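PDB 6K8H: aminotransferase class-III, which belongs to the class-III aminotransferase family of the PLP-dependent aminotransferase clan and binds (5-hydroxy-4,6-dimethylpyridin-3-yl)methyl dihydrogen phosphate. Local coordinates for residues F398-I411 and A432-R445. Sequence-based numbering, arbitrary orientation.
Sequences FVGRVHEALMGRGI and AFVDAFAAALQDAR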
loop_
_atom_site.group_PDB
_atom_site.type_symbol
_atom_site.label_atom_id
_atom_site.label_comp_id
_atom_site.label_asym_id
_atom_site.label_seq_id
_atom_site.Cartn_x
_atom_site.Cartn_y
_atom_site.Cartn_z
ATOM N N PHE B 398 -30.013 14.614 -11.022
ATOM C CA PHE B 398 -30.109 14.399 -12.468
ATOM C C PHE B 398 -28.971 13.515 -12.983
ATOM O O PHE B 398 -29.198 12.574 -13.764
ATOM C CB PHE B 398 -30.132 15.752 -13.192
ATOM C CG PHE B 398 -30.539 15.662 -14.632
ATOM C CD1 PHE B 398 -31.874 15.510 -14.994
ATOM C CD2 PHE B 398 -29.588 15.718 -15.628
ATOM C CE1 PHE B 398 -32.246 15.425 -16.333
ATOM C CE2 PHE B 398 -29.949 15.628 -16.971
ATOM C CZ PHE B 398 -31.277 15.481 -17.322
ATOM N N VAL B 399 -27.735 13.809 -12.562
ATOM C CA VAL B 399 -26.596 12.962 -12.903
ATOM C C VAL B 399 -26.824 11.540 -12.402
ATOM O O VAL B 399 -26.482 10.567 -13.085
ATOM C CB VAL B 399 -25.298 13.568 -12.332
ATOM C CG1 VAL B 399 -24.142 12.571 -12.425
ATOM C CG2 VAL B 399 -24.939 14.856 -13.073
ATOM N N GLY B 400 -27.407 11.395 -11.205
ATOM C CA GLY B 400 -27.709 10.068 -10.688
ATOM C C GLY B 400 -28.707 9.324 -11.551
ATOM O O GLY B 400 -28.581 8.115 -11.757
ATOM N N ARG B 401 -29.724 10.029 -12.053
ATOM C CA ARG B 401 -30.652 9.387 -12.987
ATOM C C ARG B 401 -29.927 8.921 -14.252
ATOM O O ARG B 401 -30.133 7.793 -14.721
ATOM C CB ARG B 401 -31.795 10.341 -13.349
ATOM C CG ARG B 401 -32.891 10.462 -12.294
ATOM C CD ARG B 401 -34.112 11.278 -12.796
ATOM N NE ARG B 401 -35.214 11.224 -11.831
ATOM C CZ ARG B 401 -36.032 10.183 -11.695
ATOM N NH1 ARG B 401 -35.884 9.113 -12.470
ATOM N NH2 ARG B 401 -37.000 10.203 -10.789
ATOM N N VAL B 402 -29.056 9.774 -14.809
ATOM C CA VAL B 402 -28.337 9.387 -16.023
ATOM C C VAL B 402 -27.453 8.174 -15.750
ATOM O O VAL B 402 -27.397 7.228 -16.547
ATOM C CB VAL B 402 -27.521 10.579 -16.569
ATOM C CG1 VAL B 402 -26.611 10.142 -17.723
ATOM C CG2 VAL B 402 -28.452 11.692 -17.019
ATOM N N HIS B 403 -26.764 8.169 -14.604
ATOM C CA HIS B 403 -25.878 7.057 -14.275
ATOM C C HIS B 403 -26.656 5.755 -14.102
ATOM O O HIS B 403 -26.261 4.710 -14.633
ATOM C CB HIS B 403 -25.077 7.385 -13.014
ATOM C CG HIS B 403 -24.272 6.236 -12.494
ATOM N ND1 HIS B 403 -24.717 5.410 -11.485
ATOM C CD2 HIS B 403 -23.054 5.768 -12.853
ATOM C CE1 HIS B 403 -23.807 4.485 -11.240
ATOM N NE2 HIS B 403 -22.785 4.681 -12.054
ATOM N N GLU B 404 -27.775 5.803 -13.367
ATOM C CA GLU B 404 -28.579 4.599 -13.167
ATOM C C GLU B 404 -29.121 4.060 -14.492
ATOM O O GLU B 404 -29.097 2.842 -14.738
ATOM C CB GLU B 404 -29.716 4.903 -12.184
ATOM C CG GLU B 404 -30.661 3.739 -11.905
ATOM C CD GLU B 404 -30.061 2.667 -11.002
ATOM O OE1 GLU B 404 -28.927 2.841 -10.493
ATOM O OE2 GLU B 404 -30.734 1.631 -10.793
ATOM N N ALA B 405 -29.591 4.951 -15.373
ATOM C CA ALA B 405 -30.077 4.496 -16.677
ATOM C C ALA B 405 -28.954 3.880 -17.503
ATOM O O ALA B 405 -29.144 2.832 -18.140
ATOM C CB ALA B 405 -30.732 5.648 -17.439
ATOM N N LEU B 406 -27.773 4.514 -17.505
ATOM C CA LEU B 406 -26.638 3.935 -18.218
ATOM C C LEU B 406 -26.328 2.539 -17.687
ATOM O O LEU B 406 -26.130 1.601 -18.466
ATOM C CB LEU B 406 -25.405 4.846 -18.108
ATOM C CG LEU B 406 -25.397 6.101 -18.993
ATOM C CD1 LEU B 406 -24.243 7.047 -18.624
ATOM C CD2 LEU B 406 -25.339 5.713 -20.474
ATOM N N MET B 407 -26.288 2.390 -16.355
ATOM C CA MET B 407 -26.056 1.083 -15.747
ATOM C C MET B 407 -27.057 0.055 -16.245
ATOM O O MET B 407 -26.702 -1.106 -16.480
ATOM C CB MET B 407 -26.131 1.176 -14.220
ATOM C CG MET B 407 -24.888 1.768 -13.565
ATOM S SD MET B 407 -23.483 0.635 -13.631
ATOM C CE MET B 407 -23.984 -0.659 -12.485
ATOM N N GLY B 408 -28.322 0.453 -16.375
ATOM C CA GLY B 408 -29.312 -0.481 -16.877
ATOM C C GLY B 408 -29.291 -0.697 -18.373
ATOM O O GLY B 408 -30.022 -1.557 -18.871
ATOM N N ARG B 409 -28.460 0.071 -19.079
ATOM C CA ARG B 409 -28.363 0.015 -20.562
ATOM C C ARG B 409 -27.014 -0.551 -21.024
ATOM O O ARG B 409 -26.570 -0.167 -22.100
ATOM C CB ARG B 409 -28.653 1.375 -21.197
ATOM C CG ARG B 409 -30.117 1.772 -21.150
ATOM C CD ARG B 409 -30.406 2.984 -22.005
ATOM N NE ARG B 409 -31.794 3.375 -21.842
ATOM C CZ ARG B 409 -32.800 2.915 -22.569
ATOM N NH1 ARG B 409 -32.583 2.041 -23.541
ATOM N NH2 ARG B 409 -34.024 3.342 -22.316
ATOM N N GLY B 410 -26.346 -1.341 -20.187
ATOM C CA GLY B 410 -25.107 -1.960 -20.599
ATOM C C GLY B 410 -23.883 -1.078 -20.517
ATOM O O GLY B 410 -22.878 -1.387 -21.161
ATOM N N ILE B 411 -23.926 0.005 -19.742
ATOM C CA ILE B 411 -22.784 0.905 -19.581
ATOM C C ILE B 411 -22.447 1.044 -18.097
ATOM O O ILE B 411 -23.303 1.416 -17.285
ATOM C CB ILE B 411 -23.049 2.293 -20.195
ATOM C CG1 ILE B 411 -23.396 2.190 -21.688
ATOM C CG2 ILE B 411 -21.830 3.194 -19.990
ATOM C CD1 ILE B 411 -22.220 1.829 -22.579
ATOM N N ALA B 432 -21.637 2.578 -29.050
ATOM C CA ALA B 432 -22.544 2.024 -28.050
ATOM C C ALA B 432 -22.662 2.958 -26.852
ATOM O O ALA B 432 -23.766 3.190 -26.342
ATOM C CB ALA B 432 -22.080 0.633 -27.611
ATOM N N PHE B 433 -21.534 3.517 -26.395
ATOM C CA PHE B 433 -21.608 4.485 -25.306
ATOM C C PHE B 433 -22.483 5.679 -25.685
ATOM O O PHE B 433 -23.375 6.072 -24.922
ATOM C CB PHE B 433 -20.212 4.969 -24.892
ATOM C CG PHE B 433 -20.252 5.915 -23.735
ATOM C CD1 PHE B 433 -20.460 7.277 -23.938
ATOM C CD2 PHE B 433 -20.161 5.438 -22.434
ATOM C CE1 PHE B 433 -20.540 8.157 -22.874
ATOM C CE2 PHE B 433 -20.240 6.305 -21.353
ATOM C CZ PHE B 433 -20.426 7.669 -21.570
ATOM N N VAL B 434 -22.246 6.268 -26.860
ATOM C CA VAL B 434 -22.961 7.497 -27.221
ATOM C C VAL B 434 -24.463 7.230 -27.360
ATOM O O VAL B 434 -25.303 8.020 -26.888
ATOM C CB VAL B 434 -22.368 8.111 -28.503
ATOM C CG1 VAL B 434 -23.246 9.264 -29.008
ATOM C CG2 VAL B 434 -20.950 8.606 -28.245
ATOM N N ASP B 435 -24.824 6.107 -27.992
ATOM C CA ASP B 435 -26.237 5.741 -28.120
ATOM C C ASP B 435 -26.884 5.521 -26.756
ATOM O O ASP B 435 -28.013 5.984 -26.503
ATOM C CB ASP B 435 -26.373 4.484 -28.980
ATOM C CG ASP B 435 -26.028 4.735 -30.446
ATOM O OD1 ASP B 435 -25.858 5.915 -30.833
ATOM O OD2 ASP B 435 -25.934 3.753 -31.211
ATOM N N ALA B 436 -26.187 4.801 -25.863
ATOM C CA ALA B 436 -26.728 4.554 -24.530
ATOM C C ALA B 436 -26.874 5.842 -23.740
ATOM O O ALA B 436 -27.809 5.973 -22.945
ATOM C CB ALA B 436 -25.846 3.562 -23.780
ATOM N N PHE B 437 -25.961 6.794 -23.933
ATOM C CA PHE B 437 -26.060 8.071 -23.236
ATOM C C PHE B 437 -27.273 8.851 -23.713
ATOM O O PHE B 437 -27.983 9.456 -22.902
ATOM C CB PHE B 437 -24.781 8.902 -23.429
ATOM C CG PHE B 437 -24.853 10.267 -22.792
ATOM C CD1 PHE B 437 -24.718 10.412 -21.419
ATOM C CD2 PHE B 437 -25.079 11.402 -23.554
ATOM C CE1 PHE B 437 -24.813 11.653 -20.822
ATOM C CE2 PHE B 437 -25.174 12.660 -22.950
ATOM C CZ PHE B 437 -25.043 12.778 -21.590
ATOM N N ALA B 438 -27.530 8.846 -25.024
ATOM C CA ALA B 438 -28.737 9.495 -25.539
ATOM C C ALA B 438 -29.993 8.895 -24.910
ATOM O O ALA B 438 -30.894 9.616 -24.438
ATOM C CB ALA B 438 -28.783 9.374 -27.064
ATOM N N ALA B 439 -30.056 7.566 -24.864
ATOM C CA ALA B 439 -31.218 6.930 -24.248
ATOM C C ALA B 439 -31.315 7.257 -22.757
ATOM O O ALA B 439 -32.413 7.480 -22.232
ATOM C CB ALA B 439 -31.167 5.424 -24.473
ATOM N N ALA B 440 -30.174 7.299 -22.059
ATOM C CA ALA B 440 -30.179 7.579 -20.623
ATOM C C ALA B 440 -30.620 9.007 -20.332
ATOM O O ALA B 440 -31.296 9.266 -19.332
ATOM C CB ALA B 440 -28.785 7.337 -20.034
ATOM N N LEU B 441 -30.207 9.952 -21.169
ATOM C CA LEU B 441 -30.667 11.327 -21.029
ATOM C C LEU B 441 -32.185 11.406 -21.192
ATOM O O LEU B 441 -32.881 12.046 -20.378
ATOM C CB LEU B 441 -29.939 12.204 -22.049
ATOM C CG LEU B 441 -29.782 13.714 -21.883
ATOM C CD1 LEU B 441 -29.239 14.054 -20.500
ATOM C CD2 LEU B 441 -28.857 14.235 -22.990
ATOM N N GLN B 442 -32.718 10.695 -22.184
ATOM C CA GLN B 442 -34.189 10.708 -22.385
ATOM C C GLN B 442 -34.852 10.139 -21.124
ATOM O O GLN B 442 -35.760 10.788 -20.597
ATOM C CB GLN B 442 -34.541 9.921 -23.646
ATOM C CG GLN B 442 -34.092 10.620 -24.919
ATOM C CD GLN B 442 -34.126 9.725 -26.132
ATOM O OE1 GLN B 442 -34.663 8.621 -26.096
ATOM N NE2 GLN B 442 -33.539 10.196 -27.223
ATOM N N ASP B 443 -34.339 9.019 -20.613
ATOM C CA ASP B 443 -34.863 8.438 -19.377
ATOM C C ASP B 443 -34.853 9.441 -18.233
ATOM O O ASP B 443 -35.850 9.602 -17.519
ATOM C CB ASP B 443 -34.043 7.229 -18.977
ATOM C CG ASP B 443 -34.228 6.065 -19.899
ATOM O OD1 ASP B 443 -35.059 6.113 -20.833
ATOM O OD2 ASP B 443 -33.526 5.076 -19.658
ATOM N N ALA B 444 -33.720 10.114 -18.034
ATOM C CA ALA B 444 -33.585 11.016 -16.897
ATOM C C ALA B 444 -34.564 12.169 -16.994
ATOM O O ALA B 444 -34.998 12.701 -15.963
ATOM C CB ALA B 444 -32.147 11.545 -16.811
ATOM N N ARG B 445 -34.975 12.517 -18.215
ATOM C CA ARG B 445 -35.931 13.640 -18.418
ATOM C C ARG B 445 -37.375 13.123 -18.503
ATOM O O ARG B 445 -38.284 13.947 -18.560
ATOM C CB ARG B 445 -35.575 14.440 -19.672
ATOM C CG ARG B 445 -34.132 14.911 -19.724
ATOM C CD ARG B 445 -33.766 15.388 -21.111
ATOM N NE ARG B 445 -34.451 16.622 -21.446
ATOM C CZ ARG B 445 -34.627 17.070 -22.681
ATOM N NH1 ARG B 445 -34.180 16.374 -23.709
ATOM N NH2 ARG B 445 -35.264 18.205 -22.884
HETATM O O HOH W 1 -34.370 8.274 -14.682
#
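Arg409, just past the end of helix 393-408, reaches along helix 427-445 to Asp443. Its CB starts 4.4 Å from Ala436 CB; the chain then runs extended from CG to NE, with CD beside Ala439 CB. Ala439 CB lies over one face of the guanidinium, 3.4 Å from Arg409 NE and also against CZ and NH1, while the carboxylate meets the edge. NE and NH2 grip Asp443 side-on, both on OD2: NH2 at 3.2 Å uses the syn lone pair of OD2, whereas NE, at 3.3 Å, approaches from above the carboxylate plane, the two planes being 41° apart. NH2 adds a weak bond to OD1. Behind this salt bridge, alanines let the helices come close: Ala405 CB meets Ala440 CB at 3.7 Å. Val402 is a knob among Phe437, Ala440, Leu441 and Ala444, its CG1, anti to the backbone N (chi1 172°), facing Phe437 and its CG2 Ala444. Ala444 CB also makes a CH-pi contact over the Phe398 ring, whose edge takes Arg445 CG. At the other end Ile411 CG1 packs 3.5 Å from Ala436 CB, and its CG2 touches Phe433. This is a close, alanine-lined helix pair crossing at 130°, with one Val402 knob and a salt bridge at its edge, in the C-terminal part of a class-III aminotransferase.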